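Choline dehydrogenase and related flavoproteins (Aspergillus oryzae, PDB 3Q9T) oxidises formate as a flavin-dependent formate oxidase of the glucose-methanol-choline oxidoreductase family, carrying 8-formyl-FAD as its cofactor. Local coordinates at residues S54-R59 / T402-H407; K62-Y67 / E81-R86; G267-P272 / F509-T514. All blocks are in the same frame, centred on the assembly; numbering follows the deposited sequence.

Interaction 1 (S54-R59 / T402-H407)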
loop_
_atom_site.group_PDB
_atom_site.type_symbol
_atom_site.label_atom_id
_atom_site.label_comp_id
_atom_site.label_asym_id
_atom_site.label_seq_id
_atom_site.Cartn_x
_atom_site.Cartn_y
_atom_site.Cartn_z
ATOM N N SER A 54 -13.173 22.152 -11.144
ATOM C CA SER A 54 -11.804 21.691 -11.344
ATOM C C SER A 54 -11.176 21.106 -10.074
ATOM O O SER A 54 -10.071 20.574 -10.133
ATOM C CB SER A 54 -10.914 22.844 -11.818
ATOM O OG SER A 54 -11.158 23.184 -13.165
ATOM N N ALA A 55 -11.864 21.220 -8.938
ATOM C CA ALA A 55 -11.289 20.829 -7.635
ATOM C C ALA A 55 -10.540 19.495 -7.646
ATOM O O ALA A 55 -9.352 19.440 -7.303
ATOM C CB ALA A 55 -12.359 20.826 -6.553
ATOM N N MET A 56 -11.231 18.428 -8.037
ATOM C CA MET A 56 -10.625 17.099 -8.070
ATOM C C MET A 56 -9.349 17.042 -8.908
ATOM O O MET A 56 -8.407 16.331 -8.562
ATOM C CB MET A 56 -11.646 16.033 -8.493
ATOM C CG MET A 56 -12.752 15.917 -7.478
ATOM S SD MET A 56 -13.910 14.554 -7.668
ATOM C CE MET A 56 -14.962 15.217 -8.958
ATOM N N ASP A 57 -9.299 17.821 -9.980
ATOM C CA ASP A 57 -8.106 17.869 -10.806
ATOM C C ASP A 57 -6.904 18.452 -10.071
ATOM O O ASP A 57 -5.795 18.340 -10.563
ATOM C CB ASP A 57 -8.346 18.714 -12.063
ATOM C CG ASP A 57 -9.370 18.100 -13.004
ATOM O OD1 ASP A 57 -9.414 16.855 -13.117
ATOM O OD2 ASP A 57 -10.130 18.874 -13.635
ATOM N N LEU A 58 -7.117 19.102 -8.925
ATOM C CA LEU A 58 -6.004 19.674 -8.151
ATOM C C LEU A 58 -5.173 18.624 -7.398
ATOM O O LEU A 58 -4.079 18.929 -6.909
ATOM C CB LEU A 58 -6.491 20.736 -7.159
ATOM C CG LEU A 58 -7.075 22.018 -7.748
ATOM C CD1 LEU A 58 -7.806 22.804 -6.664
ATOM C CD2 LEU A 58 -6.011 22.871 -8.427
ATOM N N ARG A 59 -5.690 17.401 -7.292
ATOM C CA ARG A 59 -4.909 16.301 -6.736
ATOM C C ARG A 59 -3.695 16.046 -7.627
ATOM O O ARG A 59 -3.803 16.036 -8.848
ATOM C CB ARG A 59 -5.746 15.021 -6.617
ATOM C CG ARG A 59 -6.841 15.057 -5.549
ATOM C CD ARG A 59 -7.241 13.626 -5.090
ATOM N NE ARG A 59 -7.260 12.734 -6.233
ATOM C CZ ARG A 59 -6.731 11.519 -6.273
ATOM N NH1 ARG A 59 -6.142 10.988 -5.207
ATOM N NH2 ARG A 59 -6.804 10.829 -7.400
ATOM N N THR A 402 -12.810 11.183 -9.638
ATOM C CA THR A 402 -11.466 10.617 -9.546
ATOM C C THR A 402 -10.938 10.734 -8.137
ATOM O O THR A 402 -10.188 9.876 -7.708
ATOM C CB THR A 402 -10.464 11.323 -10.473
ATOM O OG1 THR A 402 -10.612 12.739 -10.326
ATOM C CG2 THR A 402 -10.718 10.933 -11.932
ATOM N N ALA A 403 -11.321 11.801 -7.429
ATOM C CA ALA A 403 -10.845 12.017 -6.058
ATOM C C ALA A 403 -11.286 10.916 -5.100
ATOM O O ALA A 403 -10.748 10.795 -3.998
ATOM C CB ALA A 403 -11.298 13.381 -5.530
ATOM N N PHE A 404 -12.272 10.122 -5.511
ATOM C CA PHE A 404 -12.835 9.097 -4.635
ATOM C C PHE A 404 -12.722 7.689 -5.207
ATOM O O PHE A 404 -13.447 6.797 -4.792
ATOM C CB PHE A 404 -14.298 9.404 -4.348
ATOM C CG PHE A 404 -14.513 10.700 -3.630
ATOM C CD1 PHE A 404 -14.267 10.798 -2.270
ATOM C CD2 PHE A 404 -14.961 11.826 -4.316
ATOM C CE1 PHE A 404 -14.468 11.985 -1.599
ATOM C CE2 PHE A 404 -15.178 13.033 -3.633
ATOM C CZ PHE A 404 -14.925 13.098 -2.273
ATOM N N GLN A 405 -11.817 7.505 -6.164
ATOM C CA GLN A 405 -11.642 6.231 -6.860
ATOM C C GLN A 405 -10.169 6.121 -7.205
ATOM O O GLN A 405 -9.761 6.284 -8.358
ATOM C CB GLN A 405 -12.462 6.187 -8.152
ATOM C CG GLN A 405 -13.960 6.114 -7.962
ATOM C CD GLN A 405 -14.435 4.768 -7.453
ATOM O OE1 GLN A 405 -14.863 3.932 -8.235
ATOM N NE2 GLN A 405 -14.378 4.560 -6.141
ATOM N N TRP A 406 -9.367 5.861 -6.190
ATOM C CA TRP A 406 -7.927 6.027 -6.314
ATOM C C TRP A 406 -7.282 4.921 -7.146
ATOM O O TRP A 406 -6.180 5.094 -7.648
ATOM C CB TRP A 406 -7.287 6.082 -4.928
ATOM C CG TRP A 406 -7.590 7.320 -4.164
ATOM C CD1 TRP A 406 -8.339 8.389 -4.577
ATOM C CD2 TRP A 406 -7.136 7.633 -2.850
ATOM N NE1 TRP A 406 -8.379 9.342 -3.596
ATOM C CE2 TRP A 406 -7.649 8.904 -2.525
ATOM C CE3 TRP A 406 -6.341 6.962 -1.915
ATOM C CZ2 TRP A 406 -7.397 9.517 -1.308
ATOM C CZ3 TRP A 406 -6.094 7.572 -0.704
ATOM C CH2 TRP A 406 -6.616 8.842 -0.415
ATOM N N HIS A 407 -7.951 3.780 -7.297
ATOM C CA HIS A 407 -7.308 2.681 -8.027
ATOM C C HIS A 407 -8.027 2.214 -9.271
ATOM O O HIS A 407 -7.560 1.291 -9.917
ATOM C CB HIS A 407 -7.003 1.494 -7.100
ATOM C CG HIS A 407 -5.969 1.807 -6.067
ATOM N ND1 HIS A 407 -4.616 1.751 -6.326
ATOM C CD2 HIS A 407 -6.088 2.229 -4.784
ATOM C CE1 HIS A 407 -3.946 2.095 -5.238
ATOM N NE2 HIS A 407 -4.816 2.397 -4.291
HETATM O O HOH W 1 -8.390 13.588 -9.076
#

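Interaction 2 (K62-Y67 / E81-R86). With FAY ([(2R,3S,4R,5R)-5-(6-amino-9H-purin-9-yl)-3,4-dihydroxytetrahydrofuran-2-yl]methyl (2R,3S,4S)-5-(8-formyl-7-methyl-2,4-dioxo-3,4-dihydrobenzo[g]pteridin-10(2H)-yl)-2,3,4-trihydroxypentyl dihydrogen diphosphate), chain D.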
loop_
_atom_site.group_PDB
_atom_site.type_symbol
_atom_site.label_atom_id
_atom_site.label_comp_id
_atom_site.label_asym_id
_atom_site.label_seq_id
_atom_site.Cartn_x
_atom_site.Cartn_y
_atom_site.Cartn_z
ATOM N N LYS A 62 0.547 21.026 -8.856
ATOM C CA LYS A 62 1.584 21.749 -8.129
ATOM C C LYS A 62 1.058 22.319 -6.805
ATOM O O LYS A 62 1.846 22.677 -5.938
ATOM C CB LYS A 62 2.188 22.870 -8.982
ATOM C CG LYS A 62 1.268 24.055 -9.212
ATOM C CD LYS A 62 2.036 25.223 -9.840
ATOM C CE LYS A 62 3.029 25.838 -8.851
ATOM N NZ LYS A 62 3.410 27.246 -9.207
ATOM N N TYR A 63 -0.267 22.389 -6.655
ATOM C CA TYR A 63 -0.870 22.955 -5.446
ATOM C C TYR A 63 -1.169 21.893 -4.381
ATOM O O TYR A 63 -1.880 22.151 -3.414
ATOM C CB TYR A 63 -2.115 23.787 -5.814
ATOM C CG TYR A 63 -1.800 24.721 -6.961
ATOM C CD1 TYR A 63 -0.911 25.772 -6.781
ATOM C CD2 TYR A 63 -2.327 24.509 -8.236
ATOM C CE1 TYR A 63 -0.577 26.600 -7.816
ATOM C CE2 TYR A 63 -2.012 25.342 -9.278
ATOM C CZ TYR A 63 -1.130 26.393 -9.055
ATOM O OH TYR A 63 -0.783 27.241 -10.066
ATOM N N ASP A 64 -0.592 20.706 -4.557
ATOM C CA ASP A 64 -0.839 19.590 -3.654
ATOM C C ASP A 64 0.460 19.059 -3.036
ATOM O O ASP A 64 1.331 18.570 -3.752
ATOM C CB ASP A 64 -1.551 18.463 -4.417
ATOM C CG ASP A 64 -1.915 17.290 -3.535
ATOM O OD1 ASP A 64 -1.560 17.309 -2.333
ATOM O OD2 ASP A 64 -2.550 16.342 -4.052
ATOM N N TRP A 65 0.565 19.125 -1.709
ATOM C CA TRP A 65 1.666 18.500 -0.985
ATOM C C TRP A 65 1.843 17.046 -1.415
ATOM O O TRP A 65 2.955 16.551 -1.488
ATOM C CB TRP A 65 1.459 18.580 0.532
ATOM C CG TRP A 65 1.608 19.974 1.091
ATOM C CD1 TRP A 65 0.606 20.888 1.325
ATOM C CD2 TRP A 65 2.830 20.614 1.476
ATOM N NE1 TRP A 65 1.134 22.049 1.838
ATOM C CE2 TRP A 65 2.496 21.914 1.933
ATOM C CE3 TRP A 65 4.175 20.216 1.482
ATOM C CZ2 TRP A 65 3.458 22.812 2.395
ATOM C CZ3 TRP A 65 5.131 21.109 1.944
ATOM C CH2 TRP A 65 4.767 22.391 2.395
ATOM N N ALA A 66 0.728 16.378 -1.683
ATOM C CA ALA A 66 0.725 15.020 -2.209
ATOM C C ALA A 66 1.521 14.070 -1.319
ATOM O O ALA A 66 2.360 13.312 -1.793
ATOM C CB ALA A 66 1.235 14.988 -3.666
ATOM N N TYR A 67 1.243 14.118 -0.023
ATOM C CA TYR A 67 1.888 13.228 0.933
ATOM C C TYR A 67 1.598 11.743 0.709
ATOM O O TYR A 67 0.471 11.343 0.369
ATOM C CB TYR A 67 1.433 13.566 2.353
ATOM C CG TYR A 67 1.736 14.971 2.804
ATOM C CD1 TYR A 67 3.046 15.418 2.913
ATOM C CD2 TYR A 67 0.710 15.847 3.160
ATOM C CE1 TYR A 67 3.331 16.709 3.343
ATOM C CE2 TYR A 67 0.984 17.132 3.584
ATOM C CZ TYR A 67 2.296 17.554 3.674
ATOM O OH TYR A 67 2.576 18.819 4.099
ATOM N N GLU A 81 -0.710 5.121 0.821
ATOM C CA GLU A 81 -1.166 5.770 -0.406
ATOM C C GLU A 81 -0.470 7.091 -0.683
ATOM O O GLU A 81 0.065 7.749 0.230
ATOM C CB GLU A 81 -2.680 5.998 -0.374
ATOM C CG GLU A 81 -3.527 4.725 -0.309
ATOM C CD GLU A 81 -3.682 4.035 -1.663
ATOM O OE1 GLU A 81 -3.243 4.601 -2.682
ATOM O OE2 GLU A 81 -4.258 2.924 -1.709
ATOM N N LYS A 82 -0.494 7.472 -1.956
ATOM C CA LYS A 82 -0.087 8.794 -2.379
ATOM C C LYS A 82 -0.878 9.105 -3.629
ATOM O O LYS A 82 -0.948 8.283 -4.523
ATOM C CB LYS A 82 1.417 8.838 -2.652
ATOM C CG LYS A 82 1.903 10.086 -3.365
ATOM C CD LYS A 82 3.349 9.904 -3.761
ATOM C CE LYS A 82 3.890 11.094 -4.495
ATOM N NZ LYS A 82 3.912 12.254 -3.610
ATOM N N PRO A 83 -1.467 10.304 -3.705
ATOM C CA PRO A 83 -1.292 11.411 -2.765
ATOM C C PRO A 83 -2.358 11.478 -1.684
ATOM O O PRO A 83 -3.523 11.265 -1.955
ATOM C CB PRO A 83 -1.468 12.634 -3.674
ATOM C CG PRO A 83 -2.541 12.186 -4.643
ATOM C CD PRO A 83 -2.198 10.727 -4.919
ATOM N N ASN A 84 -1.955 11.790 -0.462
ATOM C CA ASN A 84 -2.907 12.214 0.539
ATOM C C ASN A 84 -2.950 13.729 0.442
ATOM O O ASN A 84 -2.129 14.413 1.034
ATOM C CB ASN A 84 -2.463 11.789 1.928
ATOM C CG ASN A 84 -3.501 12.088 2.979
ATOM O OD1 ASN A 84 -3.230 12.016 4.188
ATOM N ND2 ASN A 84 -4.710 12.391 2.533
ATOM N N THR A 85 -3.902 14.232 -0.332
ATOM C CA THR A 85 -3.929 15.616 -0.786
ATOM C C THR A 85 -4.093 16.648 0.341
ATOM O O THR A 85 -4.913 16.477 1.242
ATOM C CB THR A 85 -5.057 15.773 -1.839
ATOM O OG1 THR A 85 -4.700 15.059 -3.039
ATOM C CG2 THR A 85 -5.357 17.232 -2.147
ATOM N N ARG A 86 -3.291 17.709 0.271
ATOM C CA ARG A 86 -3.349 18.862 1.177
ATOM C C ARG A 86 -2.976 20.071 0.346
ATOM O O ARG A 86 -2.147 19.956 -0.552
ATOM C CB ARG A 86 -2.308 18.733 2.292
ATOM C CG ARG A 86 -2.648 17.744 3.406
ATOM C CD ARG A 86 -3.796 18.250 4.241
ATOM N NE ARG A 86 -5.005 17.468 4.007
ATOM C CZ ARG A 86 -6.164 17.677 4.619
ATOM N NH1 ARG A 86 -6.283 18.665 5.495
ATOM N NH2 ARG A 86 -7.209 16.895 4.358
HETATM P P FAY D . -5.992 23.971 8.100
HETATM N N1 FAY D . -13.677 20.050 4.529
HETATM C C2 FAY D . -14.979 20.497 4.314
HETATM O O2 FAY D . -15.570 21.116 5.191
HETATM N N3 FAY D . -15.429 20.679 3.023
HETATM C C4 FAY D . -14.880 19.919 2.021
HETATM O O4 FAY D . -15.647 19.494 1.137
HETATM N N5 FAY D . -12.985 18.701 1.233
HETATM C C6 FAY D . -11.001 17.979 0.202
HETATM C C7 FAY D . -9.624 17.842 0.178
HETATM C C8 FAY D . -8.873 18.243 1.288
HETATM O O8 FAY D . -6.715 18.787 2.021
HETATM C C9 FAY D . -9.511 18.891 2.354
HETATM P PA FAY D . -4.366 23.994 5.784
HETATM C "C1'" FAY D . -10.797 19.977 4.764
HETATM C C10 FAY D . -12.960 19.494 3.497
HETATM N N10 FAY D . -11.566 19.410 3.568
HETATM N N1A FAY D . 6.420 25.758 5.407
HETATM O O1A FAY D . -3.783 22.874 4.989
HETATM C C1B FAY D . 1.207 25.674 4.784
HETATM O O1P FAY D . -5.921 25.464 8.315
HETATM C "C2'" FAY D . -10.554 21.498 4.626
HETATM O "O2'" FAY D . -10.134 21.735 3.330
HETATM C C2A FAY D . 5.607 26.784 4.964
HETATM O O2A FAY D . -5.573 24.623 5.159
HETATM C C2B FAY D . 0.418 24.905 3.739
HETATM O O2B FAY D . 0.869 25.138 2.416
HETATM O O2P FAY D . -5.943 23.227 9.422
HETATM C "C3'" FAY D . -9.637 22.294 5.612
HETATM O "O3'" FAY D . -8.814 23.294 5.015
HETATM N N3A FAY D . 4.238 26.598 4.852
HETATM C C3B FAY D . -0.973 25.460 3.948
HETATM O O3B FAY D . -1.081 26.676 3.251
HETATM O O3P FAY D . -4.711 23.481 7.253
HETATM C "C4'" FAY D . -8.747 21.456 6.495
HETATM O "O4'" FAY D . -9.597 20.470 7.075
HETATM C C4A FAY D . 3.694 25.399 5.186
HETATM C C4B FAY D . -1.009 25.792 5.420
HETATM O O4B FAY D . 0.332 25.774 5.879
HETATM C C4X FAY D . -13.632 19.318 2.273
HETATM C "C5'" FAY D . -8.051 22.331 7.566
HETATM O "O5'" FAY D . -7.282 23.490 7.211
HETATM C C5A FAY D . 4.497 24.357 5.643
HETATM C C5B FAY D . -1.867 24.806 6.189
HETATM O O5B FAY D . -3.214 25.131 5.952
HETATM C C5X FAY D . -11.641 18.421 1.356
HETATM C C6A FAY D . 5.875 24.532 5.750
HETATM N N6A FAY D . 6.658 23.501 6.093
HETATM N N7A FAY D . 3.699 23.301 5.902
HETATM C C7M FAY D . -9.004 17.087 -0.973
HETATM C C8A FAY D . 2.419 23.640 5.637
HETATM C C8M FAY D . -7.421 18.452 1.095
HETATM C C9A FAY D . -10.901 18.945 2.428
HETATM N N9A FAY D . 2.404 24.928 5.189
#

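Interaction 3 (G267-P272 / F509-T514). With FAY ([(2R,3S,4R,5R)-5-(6-amino-9H-purin-9-yl)-3,4-dihydroxytetrahydrofuran-2-yl]methyl (2R,3S,4S)-5-(8-formyl-7-methyl-2,4-dioxo-3,4-dihydrobenzo[g]pteridin-10(2H)-yl)-2,3,4-trihydroxypentyl dihydrogen diphosphate), chain D.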
loop_
_atom_site.group_PDB
_atom_site.type_symbol
_atom_site.label_atom_id
_atom_site.label_comp_id
_atom_site.label_asym_id
_atom_site.label_seq_id
_atom_site.Cartn_x
_atom_site.Cartn_y
_atom_site.Cartn_z
ATOM N N GLY A 267 -1.279 23.254 9.589
ATOM C CA GLY A 267 -2.201 22.156 9.321
ATOM C C GLY A 267 -1.875 20.919 10.132
ATOM O O GLY A 267 -0.786 20.815 10.699
ATOM N N VAL A 268 -2.814 19.974 10.160
ATOM C CA VAL A 268 -2.712 18.764 10.974
ATOM C C VAL A 268 -1.429 17.947 10.812
ATOM O O VAL A 268 -0.999 17.272 11.758
ATOM C CB VAL A 268 -3.917 17.807 10.718
ATOM C CG1 VAL A 268 -3.853 17.238 9.307
ATOM C CG2 VAL A 268 -3.959 16.688 11.787
ATOM N N PHE A 269 -0.818 17.982 9.628
ATOM C CA PHE A 269 0.407 17.213 9.427
ATOM C C PHE A 269 1.695 18.014 9.696
ATOM O O PHE A 269 2.630 17.481 10.289
ATOM C CB PHE A 269 0.460 16.588 8.027
ATOM C CG PHE A 269 -0.732 15.723 7.687
ATOM C CD1 PHE A 269 -1.382 15.872 6.463
ATOM C CD2 PHE A 269 -1.182 14.751 8.571
ATOM C CE1 PHE A 269 -2.480 15.082 6.142
ATOM C CE2 PHE A 269 -2.284 13.961 8.270
ATOM C CZ PHE A 269 -2.932 14.113 7.058
ATOM N N GLU A 270 1.762 19.268 9.242
ATOM C CA GLU A 270 3.025 20.021 9.307
ATOM C C GLU A 270 3.174 20.802 10.596
ATOM O O GLU A 270 4.298 21.095 11.013
ATOM C CB GLU A 270 3.206 20.979 8.121
ATOM C CG GLU A 270 3.338 20.307 6.771
ATOM C CD GLU A 270 4.745 19.771 6.478
ATOM O OE1 GLU A 270 5.741 20.224 7.087
ATOM O OE2 GLU A 270 4.849 18.885 5.616
ATOM N N THR A 271 2.054 21.169 11.213
ATOM C CA THR A 271 2.137 21.816 12.505
ATOM C C THR A 271 2.892 20.938 13.538
ATOM O O THR A 271 3.880 21.387 14.118
ATOM C CB THR A 271 0.755 22.208 13.036
ATOM O OG1 THR A 271 0.350 23.438 12.431
ATOM C CG2 THR A 271 0.800 22.373 14.550
ATOM N N PRO A 272 2.443 19.691 13.766
ATOM C CA PRO A 272 3.206 18.873 14.730
ATOM C C PRO A 272 4.661 18.626 14.307
ATOM O O PRO A 272 5.543 18.520 15.160
ATOM C CB PRO A 272 2.446 17.542 14.754
ATOM C CG PRO A 272 1.657 17.528 13.454
ATOM C CD PRO A 272 1.265 18.966 13.245
ATOM N N PHE A 509 -10.644 13.067 3.805
ATOM C CA PHE A 509 -9.953 14.371 3.764
ATOM C C PHE A 509 -10.175 15.265 4.997
ATOM O O PHE A 509 -10.064 16.484 4.894
ATOM C CB PHE A 509 -10.283 15.144 2.476
ATOM C CG PHE A 509 -10.021 14.357 1.205
ATOM C CD1 PHE A 509 -8.724 14.077 0.798
ATOM C CD2 PHE A 509 -11.070 13.910 0.419
ATOM C CE1 PHE A 509 -8.470 13.360 -0.368
ATOM C CE2 PHE A 509 -10.824 13.193 -0.750
ATOM C CZ PHE A 509 -9.523 12.927 -1.145
ATOM N N HIS A 510 -10.441 14.662 6.160
ATOM C CA HIS A 510 -10.686 15.432 7.388
ATOM C C HIS A 510 -9.742 15.136 8.558
ATOM O O HIS A 510 -10.202 15.004 9.690
ATOM C CB HIS A 510 -12.134 15.220 7.875
ATOM C CG HIS A 510 -13.152 15.287 6.781
ATOM N ND1 HIS A 510 -14.304 14.530 6.786
ATOM C CD2 HIS A 510 -13.184 16.014 5.637
ATOM C CE1 HIS A 510 -14.995 14.777 5.688
ATOM N NE2 HIS A 510 -14.341 15.677 4.976
ATOM N N PRO A 511 -8.422 15.054 8.318
ATOM C CA PRO A 511 -7.537 14.788 9.468
ATOM C C PRO A 511 -7.531 15.911 10.540
ATOM O O PRO A 511 -7.656 17.091 10.203
ATOM C CB PRO A 511 -6.155 14.670 8.817
ATOM C CG PRO A 511 -6.275 15.503 7.575
ATOM C CD PRO A 511 -7.665 15.260 7.076
ATOM N N THR A 512 -7.345 15.526 11.805
ATOM C CA THR A 512 -7.381 16.437 12.947
ATOM C C THR A 512 -6.531 15.902 14.109
ATOM O O THR A 512 -6.041 14.771 14.054
ATOM C CB THR A 512 -8.824 16.591 13.509
ATOM O OG1 THR A 512 -9.281 15.324 14.016
ATOM C CG2 THR A 512 -9.801 17.107 12.444
ATOM N N GLY A 513 -6.337 16.726 15.141
ATOM C CA GLY A 513 -6.008 16.224 16.464
ATOM C C GLY A 513 -4.574 16.223 16.951
ATOM O O GLY A 513 -4.319 15.970 18.133
ATOM N N THR A 514 -3.638 16.518 16.054
ATOM C CA THR A 514 -2.221 16.303 16.338
ATOM C C THR A 514 -1.559 17.338 17.245
ATOM O O THR A 514 -0.371 17.239 17.520
ATOM C CB THR A 514 -1.428 16.238 15.038
ATOM O OG1 THR A 514 -1.750 17.396 14.252
ATOM C CG2 THR A 514 -1.799 14.963 14.277
HETATM P P FAY D . -5.992 23.971 8.100
HETATM N N1 FAY D . -13.677 20.050 4.529
HETATM C C2 FAY D . -14.979 20.497 4.314
HETATM O O2 FAY D . -15.570 21.116 5.191
HETATM N N3 FAY D . -15.429 20.679 3.023
HETATM C C4 FAY D . -14.880 19.919 2.021
HETATM O O4 FAY D . -15.647 19.494 1.137
HETATM N N5 FAY D . -12.985 18.701 1.233
HETATM C C6 FAY D . -11.001 17.979 0.202
HETATM C C7 FAY D . -9.624 17.842 0.178
HETATM C C8 FAY D . -8.873 18.243 1.288
HETATM O O8 FAY D . -6.715 18.787 2.021
HETATM C C9 FAY D . -9.511 18.891 2.354
HETATM P PA FAY D . -4.366 23.994 5.784
HETATM C "C1'" FAY D . -10.797 19.977 4.764
HETATM C C10 FAY D . -12.960 19.494 3.497
HETATM N N10 FAY D . -11.566 19.410 3.568
HETATM N N1A FAY D . 6.420 25.758 5.407
HETATM O O1A FAY D . -3.783 22.874 4.989
HETATM C C1B FAY D . 1.207 25.674 4.784
HETATM O O1P FAY D . -5.921 25.464 8.315
HETATM C "C2'" FAY D . -10.554 21.498 4.626
HETATM O "O2'" FAY D . -10.134 21.735 3.330
HETATM C C2A FAY D . 5.607 26.784 4.964
HETATM O O2A FAY D . -5.573 24.623 5.159
HETATM C C2B FAY D . 0.418 24.905 3.739
HETATM O O2B FAY D . 0.869 25.138 2.416
HETATM O O2P FAY D . -5.943 23.227 9.422
HETATM C "C3'" FAY D . -9.637 22.294 5.612
HETATM O "O3'" FAY D . -8.814 23.294 5.015
HETATM N N3A FAY D . 4.238 26.598 4.852
HETATM C C3B FAY D . -0.973 25.460 3.948
HETATM O O3B FAY D . -1.081 26.676 3.251
HETATM O O3P FAY D . -4.711 23.481 7.253
HETATM C "C4'" FAY D . -8.747 21.456 6.495
HETATM O "O4'" FAY D . -9.597 20.470 7.075
HETATM C C4A FAY D . 3.694 25.399 5.186
HETATM C C4B FAY D . -1.009 25.792 5.420
HETATM O O4B FAY D . 0.332 25.774 5.879
HETATM C C4X FAY D . -13.632 19.318 2.273
HETATM C "C5'" FAY D . -8.051 22.331 7.566
HETATM O "O5'" FAY D . -7.282 23.490 7.211
HETATM C C5A FAY D . 4.497 24.357 5.643
HETATM C C5B FAY D . -1.867 24.806 6.189
HETATM O O5B FAY D . -3.214 25.131 5.952
HETATM C C5X FAY D . -11.641 18.421 1.356
HETATM C C6A FAY D . 5.875 24.532 5.750
HETATM N N6A FAY D . 6.658 23.501 6.093
HETATM N N7A FAY D . 3.699 23.301 5.902
HETATM C C7M FAY D . -9.004 17.087 -0.973
HETATM C C8A FAY D . 2.419 23.640 5.637
HETATM C C8M FAY D . -7.421 18.452 1.095
HETATM C C9A FAY D . -10.901 18.945 2.428
HETATM N N9A FAY D . 2.404 24.928 5.189
#

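Interaction 1 (S54-R59 / T402-H407)
Met56 and Arg59 reach Thr402 through a single water that three groups grip. It donates to Met56 O at 2.8 Å and accepts from Arg59 NE at 3.2 Å, meeting the guanidinium at its edge and in its plane. The third tie is to Thr402 OG1, 2.7 Å from the water; a first torsion of 47° sets this hydroxyl between the backbone N and the carbonyl carbon. The guanidinium is used a second way, by its face. Arg59 bends at chi3 and lies almost flat over Trp406, the two planes 7° apart, with NH1 poised 3.2 Å from Trp406 NE1 near the rim of the indole. Both nitrogens are donors, so they do not bond to each other; Trp406 NE1 instead gives its hydrogen to Ala403 O, 2.8 Å away along a bent path of 136°. Ala403 O also receives Gln506 NE2. The CA of Ala403 sits under the guanidinium, while its methyl carbon receives Met56, whose CG comes within 3.5 Å of Ala403 CB. Beyond this methyl, Met56 SD approaches the Phe404 ring obliquely, 5.5 Å from its centroid. Ala55 and Ala403 both pack on Tyr98, an FAD-binding residue. The arrangement is thus a water-bridged junction of two loops with a Met-aromatic contact, set beside the cofactor site of a GMC oxidoreductase, with the Arg59 side chain about 5 Å from the flavin nucleotide.

Interaction 2 (K62-Y67 / E81-R86)
Tyr67 and Asn84 form an antiparallel hydrogen-bonded pair, in which Asn84 N gives a short 2.6 Å bond to Tyr67 O. Further along, the backbone contact resumes with Trp65 N donating to Arg86 O at 3.1 Å. Side-chain hydrogen bonds fill in around these. The carboxylate of Asp64, its CG anti to the backbone N (chi1 -177°), turns to the other segment and uses both oxygens. OD1 takes Ala66 N at 2.6 Å, an Asx turn, and Arg86 N at 3.2 Å, the two arriving from opposite faces of the carboxylate plane. On the syn side of OD2, though 35° out of the carboxylate plane, comes Thr85 OG1, 2.7 Å away, and Asn60 N donates to the same oxygen. Lys82 runs extended until its last torsion, 65°, swings NZ into the carbonyl plane of Ala66, 2.6 Å from its O.

Apolar contacts are fewer. Ala66 CB rests 3.6 Å from CB of Pro83, which follows a cis peptide bond from Lys82. The aliphatic part of Arg86 lies at the edge of the Tyr67 ring, while Trp65 CB sits over one face, toward the rim, and the Tyr67 hydroxyl goes on to Glu270.

Cofactor contacts form the third kind: Trp65 NE1 makes a weak bond to the adenosine ribose O2B, and the formyl carbon C8M lies over one face of the Arg86 guanidinium, offset toward its rim; the formyl oxygen's modelled placement is doubtfully close. With four donors around its two oxygens, Asp64 would be expected to remain ionised, fixing by its bonds the backbone from which Trp65 and Arg86 extend to opposite parts of the cofactor.

Interaction 3 (G267-P272 / F509-T514)
Val268 and Pro511 are pressed together more closely than carbon atoms usually are, with Val268 CG1 only 3.4 Å from Pro511 CG. The methyl comes there because chi1 of 68° puts CG1 between the backbone N and the carbonyl carbon; it also lies over the centre of the neighbouring Phe269 ring. That ring adds its own contact, CZ standing 3.7 Å from Pro511 CG, so the proline is held by both side chains. Leu304 packs against all three.

Val268 and Phe269 belong to helix 267-277, which follows the parallel strand 261-264 of the Rossmann-type sheet. Gly267 lies beside the pyrophosphate, its CA 3.5 Å from the bridging O3P of the cofactor.

Four residues after Val268 comes Pro272, whose nitrogen has no hydrogen to give, and the helix is kinked there. Thr514 supplies Val268 O with a donor, OG1 meeting a lone pair in the carbonyl plane at 2.6 Å and a C=O...donor angle of 127°. Pro272 CG lies 3.5 Å from the same Thr514 OG1. At the far end of 509-514, the Phe509 ring receives the flavin methyl C7M over one face, 3.5 Å from CD1.

Interactions 2 and 3 both touch the extended cofactor, and interaction 1 stands just beyond it. Interaction 2 is nested within the loop closed by interaction 1, their centres 11 Å apart, and His407 NE2 joins Glu81 OE2 at 2.7 Å; Arg59 also packs on Thr85. Interaction 2 meets interaction 3 at two points: near the adenine, Tyr67 OH is hydrogen-bonded to Glu270 OE2 at 2.7 Å, and near the flavin, Arg86 NH2 makes a weak bond of 2.9 Å to Phe509 O. Interactions 1 and 3 interleave along the sequence; although their centres are 20 Å apart, Phe404 CE1 comes within 3.9 Å of Phe509 CE2. Phe509 thereby links 402-407 to the flavin methyl.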